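Local structure of peptide ABC transporter, peptide-binding protein (Thermus thermophilus, 2D5W) at residues Ser477-Lys482 / Glu536-Glu541; Val445-Glu450 / Phe464-Val469. The protein binds oligopeptides, here a pentapeptide, probably to deliver them to an ABC transporter for uptake. All blocks are in the same frame, centred on the assembly; numbering follows the deposited sequence.

Two aromatic contacts illustrate how a peptide-binding protein builds outward from the strand that meets its ligand. Contact 2 comes first along the chain and closes before contact 1 opens; their centres lie about 19 Å apart. Contact 2 sets the turn after helix 443-446 against strand 463-469, whose end pairs with the bound peptide. The chain then leaves that strand for the loop of contact 1, where helix 524-541 meets residues 477-482. The two touch through Leu478 CD2 and Trp468 CE2, 3.7 Å apart. Leu478 and Trp468 each pack on the peptide as well, Leu478 against a polar side chain and Trp468 against an apolar one, so segments 464-469 and 477-482 also meet beside the ligand.

Contact 1: Ser477-Lys482 / Glu536-Glu541; sequences SLFQYK and EIWAEE
The indole NE1 of Trp538 sits over the ring of Phe479, 3.1 Å above its plane and close to its centre. It is nearest to Phe479 CD1, at 3.3 Å, yet the other five ring carbons are almost as near; at CZ of Phe479 the separation from NE1 of Trp538 has grown only to 3.6 Å. The N-H is thus directed into the pi cloud, a favourable use of a polar group on a buried side chain. Around this point the two rings form a T-shaped pair: the indole presents its edge to the phenyl face, the planes stand at 76° to each other, and the centroid of the Phe479 ring lies 4.3 Å from that of the five-membered ring of Trp538. Carbon atoms add to the contact on both sides of the nitrogen, with Trp538 CD1 3.8 Å from Phe479 CG and Trp538 CZ2 4.1 Å from Phe479 CZ. With CG anti to the backbone N (chi1 -174°), the indole of Trp538 reaches out from helix 524-541 to the loop. Trp355 joins both rings, meeting Phe479 edge-to-face, while Ala544 and Pro546 of strand 544-557 supply further apolar cover. The arrangement is an edge-to-face aromatic cluster, here joining a long helix of the solute-binding fold to the loop whose Leu478 packs against the bound peptide.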
loop_
_atom_site.group_PDB
_atom_site.type_symbol
_atom_site.label_atom_id
_atom_site.label_comp_id
_atom_site.label_asym_id
_atom_site.label_seq_id
_atom_site.Cartn_x
_atom_site.Cartn_y
_atom_site.Cartn_z
ATOM N N SER A 477 2.252 9.857 8.246
ATOM C CA SER A 477 3.283 8.972 8.787
ATOM C C SER A 477 4.360 8.557 7.786
ATOM O O SER A 477 5.446 8.152 8.189
ATOM C CB SER A 477 2.650 7.728 9.424
ATOM O OG SER A 477 1.964 6.944 8.472
ATOM N N LEU A 478 4.071 8.649 6.492
ATOM C CA LEU A 478 5.073 8.314 5.481
ATOM C C LEU A 478 6.268 9.253 5.605
ATOM O O LEU A 478 7.374 8.929 5.170
ATOM C CB LEU A 478 4.496 8.457 4.068
ATOM C CG LEU A 478 3.563 7.361 3.549
ATOM C CD1 LEU A 478 3.068 7.737 2.161
ATOM C CD2 LEU A 478 4.306 6.032 3.505
ATOM N N PHE A 479 6.040 10.420 6.202
ATOM C CA PHE A 479 7.096 11.409 6.333
ATOM C C PHE A 479 7.383 11.906 7.736
ATOM O O PHE A 479 8.105 12.883 7.914
ATOM C CB PHE A 479 6.806 12.574 5.386
ATOM C CG PHE A 479 6.785 12.155 3.950
ATOM C CD1 PHE A 479 5.585 11.959 3.276
ATOM C CD2 PHE A 479 7.974 11.853 3.298
ATOM C CE1 PHE A 479 5.576 11.461 1.976
ATOM C CE2 PHE A 479 7.974 11.356 2.003
ATOM C CZ PHE A 479 6.773 11.159 1.342
ATOM N N GLN A 480 6.833 11.235 8.739
ATOM C CA GLN A 480 7.097 11.625 10.116
ATOM C C GLN A 480 8.355 10.931 10.595
ATOM O O GLN A 480 8.632 9.792 10.215
ATOM C CB GLN A 480 5.977 11.180 11.050
ATOM C CG GLN A 480 4.659 11.876 10.892
ATOM C CD GLN A 480 3.632 11.315 11.849
ATOM O OE1 GLN A 480 3.484 10.099 11.963
ATOM N NE2 GLN A 480 2.916 12.192 12.540
ATOM N N TYR A 481 9.130 11.616 11.425
ATOM C CA TYR A 481 10.299 10.983 12.005
ATOM C C TYR A 481 9.740 10.291 13.246
ATOM O O TYR A 481 10.027 9.124 13.512
ATOM C CB TYR A 481 11.347 12.016 12.414
ATOM C CG TYR A 481 12.368 11.454 13.378
ATOM C CD1 TYR A 481 13.293 10.492 12.971
ATOM C CD2 TYR A 481 12.375 11.852 14.714
ATOM C CE1 TYR A 481 14.201 9.938 13.877
ATOM C CE2 TYR A 481 13.274 11.306 15.625
ATOM C CZ TYR A 481 14.182 10.352 15.201
ATOM O OH TYR A 481 15.073 9.813 16.101
ATOM N N LYS A 482 8.911 11.018 13.987
ATOM C CA LYS A 482 8.300 10.488 15.196
ATOM C C LYS A 482 6.902 11.054 15.402
ATOM O O LYS A 482 6.653 12.230 15.132
ATOM C CB LYS A 482 9.165 10.839 16.410
ATOM C CG LYS A 482 8.596 10.381 17.748
ATOM C CD LYS A 482 9.400 10.941 18.915
ATOM C CE LYS A 482 10.858 10.513 18.852
ATOM N NZ LYS A 482 11.651 11.095 19.970
ATOM N N GLU A 536 2.961 22.392 3.065
ATOM C CA GLU A 536 3.770 23.530 2.629
ATOM C C GLU A 536 5.233 23.265 2.992
ATOM O O GLU A 536 6.135 23.486 2.181
ATOM C CB GLU A 536 3.294 24.821 3.305
ATOM C CG GLU A 536 1.960 25.359 2.799
ATOM C CD GLU A 536 2.083 26.151 1.504
ATOM O OE1 GLU A 536 1.042 26.609 0.988
ATOM O OE2 GLU A 536 3.214 26.327 1.003
ATOM N N ILE A 537 5.464 22.793 4.212
ATOM C CA ILE A 537 6.815 22.486 4.664
ATOM C C ILE A 537 7.385 21.338 3.833
ATOM O O ILE A 537 8.530 21.383 3.385
ATOM C CB ILE A 537 6.817 22.086 6.155
ATOM C CG1 ILE A 537 6.448 23.301 7.011
ATOM C CG2 ILE A 537 8.178 21.536 6.554
ATOM C CD1 ILE A 537 6.199 22.973 8.466
ATOM N N TRP A 538 6.568 20.311 3.622
ATOM C CA TRP A 538 6.960 19.141 2.846
ATOM C C TRP A 538 7.449 19.552 1.454
ATOM O O TRP A 538 8.491 19.087 0.986
ATOM C CB TRP A 538 5.758 18.196 2.719
ATOM C CG TRP A 538 6.047 16.872 2.064
ATOM C CD1 TRP A 538 6.311 15.686 2.689
ATOM C CD2 TRP A 538 6.098 16.604 0.657
ATOM N NE1 TRP A 538 6.520 14.694 1.759
ATOM C CE2 TRP A 538 6.396 15.231 0.503
ATOM C CE3 TRP A 538 5.918 17.391 -0.491
ATOM C CZ2 TRP A 538 6.522 14.627 -0.753
ATOM C CZ3 TRP A 538 6.043 16.789 -1.739
ATOM C CH2 TRP A 538 6.343 15.420 -1.859
ATOM N N ALA A 539 6.701 20.436 0.798
ATOM C CA ALA A 539 7.056 20.882 -0.544
ATOM C C ALA A 539 8.360 21.672 -0.591
ATOM O O ALA A 539 9.083 21.618 -1.584
ATOM C CB ALA A 539 5.921 21.703 -1.144
ATOM N N GLU A 540 8.667 22.410 0.469
ATOM C CA GLU A 540 9.911 23.168 0.483
ATOM C C GLU A 540 11.113 22.240 0.619
ATOM O O GLU A 540 12.163 22.480 0.022
ATOM C CB GLU A 540 9.920 24.176 1.635
ATOM C CG GLU A 540 11.285 24.831 1.864
ATOM C CD GLU A 540 11.826 25.543 0.629
ATOM O OE1 GLU A 540 13.053 25.771 0.564
ATOM O OE2 GLU A 540 11.033 25.885 -0.273
ATOM N N GLU A 541 10.947 21.169 1.392
ATOM C CA GLU A 541 12.027 20.222 1.653
ATOM C C GLU A 541 12.153 19.049 0.676
ATOM O O GLU A 541 13.228 18.455 0.558
ATOM C CB GLU A 541 11.871 19.682 3.076
ATOM C CG GLU A 541 11.781 20.769 4.139
ATOM C CD GLU A 541 13.101 21.015 4.834
ATOM O OE1 GLU A 541 14.114 21.238 4.140
ATOM O OE2 GLU A 541 13.126 20.986 6.082
#

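Contact 2: Val445-Glu450 / Phe464-Val469; sequences VVFADE and FEFAWV
This is a buried apolar contact, largely aromatic, between the turn that ends helix 443-446 and the face of strand 463-469 that bears Phe464 and Phe466. Phe447 and Phe464 carry most of it. The CE2-CZ side of the Phe447 ring lies against the strand, CZ of Phe447 being 3.6 Å from CB of Phe466, which sits at the phenyl edge and near its plane. The same edge is turned toward the face of the Phe466 ring in an offset edge-to-face pair, with planes at 64° and centroids of the Phe447 and Phe466 rings 5.5 Å apart. The strand belongs to a mixed sheet, between strands 293-308 and 401-410, and at Trp468 and Val469 it extends into an antiparallel ladder with the bound peptide; Phe447 and Phe466 also pack on that peptide, so the contact borders the binding site. Phe464, whose CG is anti to the backbone N (chi1 -175°), reaches across to Val446: its CZ comes 3.8 Å from Val446 CB, and the carbonyl O of Val446 lies near the ring plane, 3.7 Å from Phe464 CZ. Phe464 CZ also lies 3.9 Å from Phe447 CE2. Within each segment a neighbouring side chain lies over a ring face: Phe466 CD2 rests 3.7 Å above the centre of the Phe464 ring, and Val446 CG2 covers one face of Phe447. Ile452 touches Phe447, Phe464 and Phe466 from helix 449-452.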
loop_
_atom_site.group_PDB
_atom_site.type_symbol
_atom_site.label_atom_id
_atom_site.label_comp_id
_atom_site.label_asym_id
_atom_site.label_seq_id
_atom_site.Cartn_x
_atom_site.Cartn_y
_atom_site.Cartn_z
ATOM N N VAL A 445 10.443 -8.361 -5.351
ATOM C CA VAL A 445 11.791 -8.155 -4.833
ATOM C C VAL A 445 11.952 -6.771 -4.201
ATOM O O VAL A 445 12.322 -6.657 -3.034
ATOM C CB VAL A 445 12.856 -8.310 -5.951
ATOM C CG1 VAL A 445 14.231 -7.911 -5.423
ATOM C CG2 VAL A 445 12.892 -9.750 -6.439
ATOM N N VAL A 446 11.645 -5.719 -4.955
ATOM C CA VAL A 446 11.835 -4.366 -4.439
ATOM C C VAL A 446 10.903 -3.943 -3.314
ATOM O O VAL A 446 11.241 -3.055 -2.531
ATOM C CB VAL A 446 11.774 -3.303 -5.574
ATOM C CG1 VAL A 446 12.828 -3.611 -6.626
ATOM C CG2 VAL A 446 10.383 -3.252 -6.196
ATOM N N PHE A 447 9.741 -4.580 -3.212
ATOM C CA PHE A 447 8.795 -4.223 -2.164
ATOM C C PHE A 447 8.860 -5.148 -0.949
ATOM O O PHE A 447 8.050 -5.031 -0.032
ATOM C CB PHE A 447 7.374 -4.164 -2.735
ATOM C CG PHE A 447 7.186 -3.091 -3.783
ATOM C CD1 PHE A 447 6.353 -3.320 -4.871
ATOM C CD2 PHE A 447 7.838 -1.859 -3.688
ATOM C CE1 PHE A 447 6.170 -2.349 -5.853
ATOM C CE2 PHE A 447 7.659 -0.877 -4.670
ATOM C CZ PHE A 447 6.823 -1.127 -5.751
ATOM N N ALA A 448 9.814 -6.075 -0.950
ATOM C CA ALA A 448 10.007 -6.963 0.194
ATOM C C ALA A 448 10.742 -6.121 1.239
ATOM O O ALA A 448 11.568 -5.265 0.889
ATOM C CB ALA A 448 10.844 -8.171 -0.199
ATOM N N ASP A 449 10.446 -6.362 2.514
ATOM C CA ASP A 449 11.056 -5.600 3.597
ATOM C C ASP A 449 12.566 -5.434 3.509
ATOM O O ASP A 449 13.085 -4.332 3.713
ATOM C CB ASP A 449 10.684 -6.202 4.969
ATOM C CG ASP A 449 11.166 -7.646 5.162
ATOM O OD1 ASP A 449 11.139 -8.103 6.328
ATOM O OD2 ASP A 449 11.552 -8.329 4.189
ATOM N N GLU A 450 13.271 -6.515 3.187
ATOM C CA GLU A 450 14.721 -6.480 3.123
ATOM C C GLU A 450 15.287 -5.551 2.066
ATOM O O GLU A 450 16.497 -5.333 2.014
ATOM C CB GLU A 450 15.278 -7.896 2.963
ATOM C CG GLU A 450 14.895 -8.800 4.126
ATOM C CD GLU A 450 15.844 -9.964 4.318
ATOM O OE1 GLU A 450 16.084 -10.707 3.345
ATOM O OE2 GLU A 450 16.346 -10.134 5.451
ATOM N N PHE A 464 14.199 5.850 -5.942
ATOM C CA PHE A 464 13.381 4.641 -5.970
ATOM C C PHE A 464 11.971 5.093 -6.349
ATOM O O PHE A 464 11.271 5.718 -5.549
ATOM C CB PHE A 464 13.407 3.985 -4.581
ATOM C CG PHE A 464 12.685 2.657 -4.485
ATOM C CD1 PHE A 464 12.609 2.007 -3.256
ATOM C CD2 PHE A 464 12.078 2.061 -5.589
ATOM C CE1 PHE A 464 11.946 0.792 -3.122
ATOM C CE2 PHE A 464 11.408 0.838 -5.461
ATOM C CZ PHE A 464 11.343 0.208 -4.226
ATOM N N GLU A 465 11.569 4.803 -7.584
ATOM C CA GLU A 465 10.251 5.202 -8.060
ATOM C C GLU A 465 9.200 4.112 -7.961
ATOM O O GLU A 465 9.416 2.977 -8.385
ATOM C CB GLU A 465 10.286 5.664 -9.523
ATOM C CG GLU A 465 8.886 6.065 -10.016
ATOM C CD GLU A 465 8.827 6.535 -11.460
ATOM O OE1 GLU A 465 9.877 6.892 -12.034
ATOM O OE2 GLU A 465 7.707 6.564 -12.019
ATOM N N PHE A 466 8.059 4.479 -7.397
ATOM C CA PHE A 466 6.920 3.581 -7.285
ATOM C C PHE A 466 5.740 4.433 -6.843
ATOM O O PHE A 466 5.829 5.665 -6.824
ATOM C CB PHE A 466 7.200 2.418 -6.307
ATOM C CG PHE A 466 7.398 2.833 -4.872
ATOM C CD1 PHE A 466 6.350 2.758 -3.956
ATOM C CD2 PHE A 466 8.643 3.274 -4.426
ATOM C CE1 PHE A 466 6.540 3.113 -2.620
ATOM C CE2 PHE A 466 8.843 3.633 -3.089
ATOM C CZ PHE A 466 7.787 3.552 -2.186
ATOM N N ALA A 467 4.623 3.796 -6.524
ATOM C CA ALA A 467 3.454 4.535 -6.085
ATOM C C ALA A 467 2.937 4.025 -4.757
ATOM O O ALA A 467 2.953 2.822 -4.491
ATOM C CB ALA A 467 2.342 4.435 -7.129
ATOM N N TRP A 468 2.509 4.952 -3.907
ATOM C CA TRP A 468 1.893 4.588 -2.639
ATOM C C TRP A 468 0.392 4.643 -2.893
ATOM O O TRP A 468 -0.103 5.604 -3.486
ATOM C CB TRP A 468 2.200 5.595 -1.528
ATOM C CG TRP A 468 3.562 5.524 -0.941
ATOM C CD1 TRP A 468 4.514 6.496 -0.985
ATOM C CD2 TRP A 468 4.120 4.451 -0.171
ATOM N NE1 TRP A 468 5.629 6.102 -0.291
ATOM C CE2 TRP A 468 5.416 4.849 0.220
ATOM C CE3 TRP A 468 3.648 3.191 0.230
ATOM C CZ2 TRP A 468 6.250 4.036 0.992
ATOM C CZ3 TRP A 468 4.482 2.380 1.001
ATOM C CH2 TRP A 468 5.768 2.809 1.372
ATOM N N VAL A 469 -0.317 3.609 -2.458
ATOM C CA VAL A 469 -1.771 3.558 -2.573
ATOM C C VAL A 469 -2.235 3.779 -1.137
ATOM O O VAL A 469 -1.892 3.004 -0.242
ATOM C CB VAL A 469 -2.267 2.182 -3.053
ATOM C CG1 VAL A 469 -3.786 2.194 -3.178
ATOM C CG2 VAL A 469 -1.622 1.834 -4.381
#